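Local coordinates for uncharacterized protein MG376 homolog (Mycoplasma pneumoniae, PDB 2HQL) that binds single-stranded DNA as a small protein of the OB fold, although its precise cellular role remains uncharacterised, at residues Arg77-Arg82 with Lys88-Ile93; Glu61-Lys66 with Val94-Pro99. All coordinates share one frame; numbering follows the deposited sequence.

Contact 1 (Arg77-Arg82 with Lys88-Ile93); sequences RTYLER and KTTIEI
Arg77 turns the NE side of its guanidinium to Glu92, so that Arg77 NE and NH2 both bond to Glu92 OE1, at 2.7 and 3.0 Å respectively. The guanidinium and carboxylate planes are 22° apart, so the salt bridge is nearly flat; NE meets OE1 almost along its C-O bond, while NH2 comes from the syn side. The arginine chain bends at its second torsion (chi2 -59°), whereas Glu92 extends straight beyond CG to meet it. Toward the hairpin turn, the Tyr79 ring lies over Lys88 in a CH-pi contact, with Lys88 CB 3.9 Å from the ring centroid and offset toward the rim. Thr90 CG2 approaches the edge of the same ring, 4.0 Å from Tyr79 CE1. In the backbone, Arg77 and Thr90 form a hydrogen-bonded pair, with Arg77 N to Thr90 O at 2.8 Å. Strands 69-81 and 86-96 form a beta hairpin of the OB fold, whose other face, with Thr78 beside Thr89, meets the second subunit: Thr78 OG1 bonds to OD1 of its Asp46, and Thr89 packs on its Thr89. A salt bridge in which NE and NH2 share one carboxylate oxygen thus holds the arginine on a face of charged, aromatic and threonine side chains, and probably tempers its positive charge.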
loop_
_atom_site.group_PDB
_atom_site.type_symbol
_atom_site.label_atom_id
_atom_site.label_comp_id
_atom_site.label_asym_id
_atom_site.label_seq_id
_atom_site.Cartn_x
_atom_site.Cartn_y
_atom_site.Cartn_z
ATOM N N ARG A 77 0.588 3.640 5.053
ATOM C CA ARG A 77 1.621 4.389 5.779
ATOM C C ARG A 77 2.985 3.743 5.546
ATOM O O ARG A 77 3.080 2.683 4.944
ATOM C CB ARG A 77 1.349 4.362 7.292
ATOM C CG ARG A 77 -0.046 4.753 7.708
ATOM C CD ARG A 77 -0.367 6.154 7.245
ATOM N NE ARG A 77 -1.493 6.718 7.978
ATOM C CZ ARG A 77 -2.000 7.921 7.744
ATOM N NH1 ARG A 77 -1.484 8.677 6.792
ATOM N NH2 ARG A 77 -3.011 8.372 8.471
ATOM N N THR A 78 4.033 4.391 6.040
ATOM C CA THR A 78 5.382 3.872 5.924
ATOM C C THR A 78 6.218 4.388 7.086
ATOM O O THR A 78 5.840 5.348 7.754
ATOM C CB THR A 78 6.099 4.341 4.626
ATOM O OG1 THR A 78 6.329 5.752 4.697
ATOM C CG2 THR A 78 5.281 4.010 3.386
ATOM N N TYR A 79 7.349 3.728 7.331
ATOM C CA TYR A 79 8.298 4.156 8.355
ATOM C C TYR A 79 9.667 3.860 7.760
ATOM O O TYR A 79 9.776 3.077 6.818
ATOM C CB TYR A 79 8.100 3.424 9.698
ATOM C CG TYR A 79 8.455 1.953 9.714
ATOM C CD1 TYR A 79 7.524 0.987 9.352
ATOM C CD2 TYR A 79 9.721 1.524 10.128
ATOM C CE1 TYR A 79 7.841 -0.368 9.406
ATOM C CE2 TYR A 79 10.045 0.168 10.186
ATOM C CZ TYR A 79 9.101 -0.769 9.825
ATOM O OH TYR A 79 9.403 -2.113 9.886
ATOM N N LEU A 80 10.706 4.493 8.284
ATOM C CA LEU A 80 12.040 4.270 7.754
ATOM C C LEU A 80 12.847 3.129 8.362
ATOM O O LEU A 80 12.921 2.959 9.577
ATOM C CB LEU A 80 12.868 5.545 7.866
ATOM C CG LEU A 80 14.322 5.438 7.408
ATOM C CD1 LEU A 80 14.379 5.332 5.887
ATOM C CD2 LEU A 80 15.087 6.659 7.904
ATOM N N GLU A 81 13.456 2.350 7.477
ATOM C CA GLU A 81 14.331 1.259 7.858
ATOM C C GLU A 81 15.689 1.973 7.749
ATOM O O GLU A 81 16.336 1.946 6.704
ATOM C CB GLU A 81 14.227 0.136 6.826
ATOM C CG GLU A 81 15.040 -1.090 7.161
ATOM C CD GLU A 81 14.359 -1.959 8.201
ATOM O OE1 GLU A 81 13.499 -1.432 8.944
ATOM O OE2 GLU A 81 14.683 -3.167 8.284
ATOM N N ARG A 82 16.091 2.642 8.824
ATOM C CA ARG A 82 17.336 3.413 8.842
ATOM C C ARG A 82 18.574 2.731 8.282
ATOM O O ARG A 82 19.537 3.407 7.920
ATOM C CB ARG A 82 17.654 3.890 10.256
ATOM C CG ARG A 82 16.533 4.636 10.952
ATOM C CD ARG A 82 17.094 5.276 12.199
ATOM N NE ARG A 82 16.087 5.608 13.197
ATOM C CZ ARG A 82 16.383 6.158 14.372
ATOM N NH1 ARG A 82 17.650 6.430 14.669
ATOM N NH2 ARG A 82 15.423 6.422 15.244
ATOM N N LYS A 88 9.655 1.211 4.737
ATOM C CA LYS A 88 8.770 0.057 4.811
ATOM C C LYS A 88 7.310 0.494 4.808
ATOM O O LYS A 88 6.996 1.594 5.237
ATOM C CB LYS A 88 9.090 -0.756 6.078
ATOM C CG LYS A 88 10.540 -1.245 6.173
ATOM C CD LYS A 88 10.779 -2.429 5.261
ATOM C CE LYS A 88 12.273 -2.709 5.030
ATOM N NZ LYS A 88 12.500 -3.757 3.976
ATOM N N THR A 89 6.427 -0.369 4.313
ATOM C CA THR A 89 4.993 -0.076 4.249
ATOM C C THR A 89 4.113 -0.840 5.260
ATOM O O THR A 89 4.305 -2.038 5.503
ATOM C CB THR A 89 4.462 -0.368 2.839
ATOM O OG1 THR A 89 5.014 0.583 1.929
ATOM C CG2 THR A 89 2.955 -0.287 2.793
ATOM N N THR A 90 3.153 -0.128 5.845
ATOM C CA THR A 90 2.198 -0.712 6.797
ATOM C C THR A 90 0.828 -0.114 6.504
ATOM O O THR A 90 0.732 1.004 5.999
ATOM C CB THR A 90 2.534 -0.382 8.284
ATOM O OG1 THR A 90 2.496 1.037 8.490
ATOM C CG2 THR A 90 3.901 -0.908 8.659
ATOM N N ILE A 91 -0.233 -0.852 6.809
ATOM C CA ILE A 91 -1.570 -0.330 6.579
ATOM C C ILE A 91 -2.283 -0.059 7.887
ATOM O O ILE A 91 -2.483 -0.964 8.684
ATOM C CB ILE A 91 -2.475 -1.289 5.771
ATOM C CG1 ILE A 91 -1.783 -1.714 4.466
ATOM C CG2 ILE A 91 -3.812 -0.596 5.464
ATOM C CD1 ILE A 91 -0.798 -2.857 4.638
ATOM N N GLU A 92 -2.659 1.204 8.082
ATOM C CA GLU A 92 -3.387 1.649 9.261
ATOM C C GLU A 92 -4.849 1.281 9.037
ATOM O O GLU A 92 -5.533 1.874 8.203
ATOM C CB GLU A 92 -3.259 3.163 9.411
ATOM C CG GLU A 92 -3.804 3.699 10.717
ATOM C CD GLU A 92 -3.872 5.196 10.717
ATOM O OE1 GLU A 92 -3.125 5.799 9.922
ATOM O OE2 GLU A 92 -4.654 5.769 11.505
ATOM N N ILE A 93 -5.323 0.295 9.779
ATOM C CA ILE A 93 -6.694 -0.160 9.641
ATOM C C ILE A 93 -7.717 0.891 10.051
ATOM O O ILE A 93 -7.619 1.493 11.122
ATOM C CB ILE A 93 -6.908 -1.456 10.456
ATOM C CG1 ILE A 93 -6.083 -2.592 9.830
ATOM C CG2 ILE A 93 -8.397 -1.789 10.550
ATOM C CD1 ILE A 93 -6.009 -3.836 10.679
#

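Contact 2 (Glu61-Lys66 with Val94-Pro99); sequences EKHTKK and VKIFNP
The C-terminal turn of helix 54-64 rests against the end of strand 86-96 and the loop that follows it, a helix-on-sheet contact within the OB fold. His63 carries it. With CG anti to the backbone N (chi1 175°), its imidazole leaves the helix toward the strand, and the side chains of His63 and Ile96 point in opposing directions and lie alongside one another. The touching atoms are His63 CD2 and Ile96 CG2, 3.7 Å apart, the methyl approaching the ring obliquely. Pro99 adds a looser contact, its CD 4.2 Å from His63 NE2 and likewise oblique to the ring. Phe97 O lies near the ring plane at its edge, but His63 NE2 is 4.3 Å from it, too far for a direct bond. A water bridges this gap: it donates to Phe97 O at 3.2 Å and makes a weak hydrogen bond with His63 NE2 at 3.3 Å. Tyr67 meets the imidazole with its ring steeply inclined, and Ile17 and Ile70 also pack on His63, which is buried. The direct contact is therefore apolar and small, 128 Å² in all, while the polar edge of the histidine is linked to the departing chain through solvent, a join weaker than a direct hydrogen bond would probably be.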
loop_
_atom_site.group_PDB
_atom_site.type_symbol
_atom_site.label_atom_id
_atom_site.label_comp_id
_atom_site.label_asym_id
_atom_site.label_seq_id
_atom_site.Cartn_x
_atom_site.Cartn_y
_atom_site.Cartn_z
ATOM N N GLU A 61 -7.588 -8.143 17.428
ATOM C CA GLU A 61 -7.092 -9.290 18.183
ATOM C C GLU A 61 -8.172 -10.364 18.334
ATOM O O GLU A 61 -7.872 -11.557 18.335
ATOM C CB GLU A 61 -6.598 -8.829 19.551
ATOM C CG GLU A 61 -6.284 -9.958 20.497
ATOM C CD GLU A 61 -5.784 -9.465 21.830
ATOM O OE1 GLU A 61 -6.451 -8.601 22.440
ATOM O OE2 GLU A 61 -4.721 -9.946 22.265
ATOM N N LYS A 62 -9.426 -9.936 18.459
ATOM C CA LYS A 62 -10.540 -10.865 18.584
ATOM C C LYS A 62 -10.836 -11.522 17.232
ATOM O O LYS A 62 -10.949 -12.746 17.140
ATOM C CB LYS A 62 -11.773 -10.131 19.116
ATOM C CG LYS A 62 -11.612 -9.706 20.570
ATOM C CD LYS A 62 -12.810 -8.925 21.105
ATOM C CE LYS A 62 -12.679 -8.727 22.609
ATOM N NZ LYS A 62 -13.703 -7.809 23.156
ATOM N N HIS A 63 -10.958 -10.708 16.186
ATOM C CA HIS A 63 -11.204 -11.225 14.844
ATOM C C HIS A 63 -10.061 -12.171 14.529
ATOM O O HIS A 63 -10.202 -13.097 13.738
ATOM C CB HIS A 63 -11.216 -10.083 13.826
ATOM C CG HIS A 63 -11.348 -10.535 12.403
ATOM N ND1 HIS A 63 -10.496 -11.446 11.831
ATOM C CD2 HIS A 63 -12.234 -10.185 11.438
ATOM C CE1 HIS A 63 -10.847 -11.646 10.570
ATOM N NE2 HIS A 63 -11.897 -10.892 10.309
ATOM N N THR A 64 -8.923 -11.924 15.164
ATOM C CA THR A 64 -7.743 -12.752 14.980
ATOM C C THR A 64 -7.896 -14.115 15.671
ATOM O O THR A 64 -7.480 -15.147 15.145
ATOM C CB THR A 64 -6.499 -12.008 15.520
ATOM O OG1 THR A 64 -5.897 -11.260 14.453
ATOM C CG2 THR A 64 -5.502 -12.968 16.132
ATOM N N LYS A 65 -8.497 -14.132 16.850
ATOM C CA LYS A 65 -8.658 -15.395 17.548
ATOM C C LYS A 65 -9.956 -16.081 17.161
ATOM O O LYS A 65 -10.429 -16.968 17.870
ATOM C CB LYS A 65 -8.590 -15.177 19.065
ATOM C CG LYS A 65 -7.199 -14.801 19.536
ATOM C CD LYS A 65 -7.118 -14.669 21.037
ATOM C CE LYS A 65 -5.707 -14.266 21.474
ATOM N NZ LYS A 65 -5.540 -14.148 22.962
ATOM N N LYS A 66 -10.510 -15.695 16.012
ATOM C CA LYS A 66 -11.771 -16.262 15.534
ATOM C C LYS A 66 -11.781 -16.638 14.047
ATOM O O LYS A 66 -12.413 -17.624 13.659
ATOM C CB LYS A 66 -12.898 -15.273 15.817
ATOM C CG LYS A 66 -14.285 -15.762 15.492
ATOM C CD LYS A 66 -15.268 -14.673 15.826
ATOM C CE LYS A 66 -16.659 -15.021 15.390
ATOM N NZ LYS A 66 -17.573 -13.880 15.674
ATOM N N VAL A 94 -8.693 1.117 9.177
ATOM C CA VAL A 94 -9.760 2.075 9.424
ATOM C C VAL A 94 -11.029 1.280 9.650
ATOM O O VAL A 94 -11.856 1.629 10.491
ATOM C CB VAL A 94 -9.980 3.020 8.211
ATOM C CG1 VAL A 94 -11.309 3.729 8.343
ATOM C CG2 VAL A 94 -8.863 4.056 8.133
ATOM N N LYS A 95 -11.169 0.188 8.912
ATOM C CA LYS A 95 -12.360 -0.629 9.032
ATOM C C LYS A 95 -12.147 -2.124 8.757
ATOM O O LYS A 95 -11.429 -2.516 7.833
ATOM C CB LYS A 95 -13.425 -0.062 8.090
ATOM C CG LYS A 95 -14.812 -0.609 8.314
ATOM C CD LYS A 95 -15.842 0.132 7.488
ATOM C CE LYS A 95 -17.223 -0.417 7.755
ATOM N NZ LYS A 95 -17.277 -1.874 7.445
ATOM N N ILE A 96 -12.772 -2.957 9.581
ATOM C CA ILE A 96 -12.693 -4.402 9.418
ATOM C C ILE A 96 -14.041 -4.861 8.893
ATOM O O ILE A 96 -15.088 -4.418 9.371
ATOM C CB ILE A 96 -12.426 -5.132 10.750
ATOM C CG1 ILE A 96 -11.075 -4.704 11.322
ATOM C CG2 ILE A 96 -12.441 -6.638 10.523
ATOM C CD1 ILE A 96 -10.735 -5.389 12.625
ATOM N N PHE A 97 -14.020 -5.751 7.910
ATOM C CA PHE A 97 -15.263 -6.244 7.333
ATOM C C PHE A 97 -15.648 -7.634 7.847
ATOM O O PHE A 97 -14.820 -8.367 8.406
ATOM C CB PHE A 97 -15.151 -6.277 5.804
ATOM C CG PHE A 97 -14.860 -4.930 5.178
ATOM C CD1 PHE A 97 -15.792 -3.893 5.250
ATOM C CD2 PHE A 97 -13.662 -4.708 4.498
ATOM C CE1 PHE A 97 -15.539 -2.662 4.656
ATOM C CE2 PHE A 97 -13.401 -3.473 3.898
ATOM C CZ PHE A 97 -14.343 -2.448 3.978
ATOM N N ASN A 98 -16.920 -7.976 7.669
ATOM C CA ASN A 98 -17.425 -9.282 8.073
ATOM C C ASN A 98 -16.913 -10.295 7.058
ATOM O O ASN A 98 -17.184 -10.176 5.861
ATOM C CB ASN A 98 -18.959 -9.278 8.093
ATOM C CG ASN A 98 -19.550 -10.675 8.120
ATOM O OD1 ASN A 98 -19.017 -11.575 8.762
ATOM N ND2 ASN A 98 -20.675 -10.854 7.433
ATOM N N PRO A 99 -16.153 -11.302 7.519
ATOM C CA PRO A 99 -15.612 -12.327 6.619
ATOM C C PRO A 99 -16.671 -13.073 5.807
ATOM O O PRO A 99 -16.360 -14.005 5.056
ATOM C CB PRO A 99 -14.830 -13.241 7.564
ATOM C CG PRO A 99 -15.556 -13.088 8.855
ATOM C CD PRO A 99 -15.810 -11.607 8.919
HETATM O O HOH W 1 -12.739 -10.425 7.134
#

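Overall arrangement
From the N terminus, three antiparallel strands run before helix 54-64, whose last turn supplies the first half of contact 2. The chain then enters strand 69-81, turns, and returns along strand 86-96, so that contact 1 closes the hairpin between them. Continuing along the same strand, residues 94-99 complete contact 2. Contact 1 is therefore nested inside the larger loop that contact 2 closes, and segments 88-93 and 94-99 adjoin directly. The two centres lie about 21 Å apart, on opposite sides of the chain's centre. One contact joins neighbouring strands of the sheet; the other ties the helix to the far end of strand 86-96.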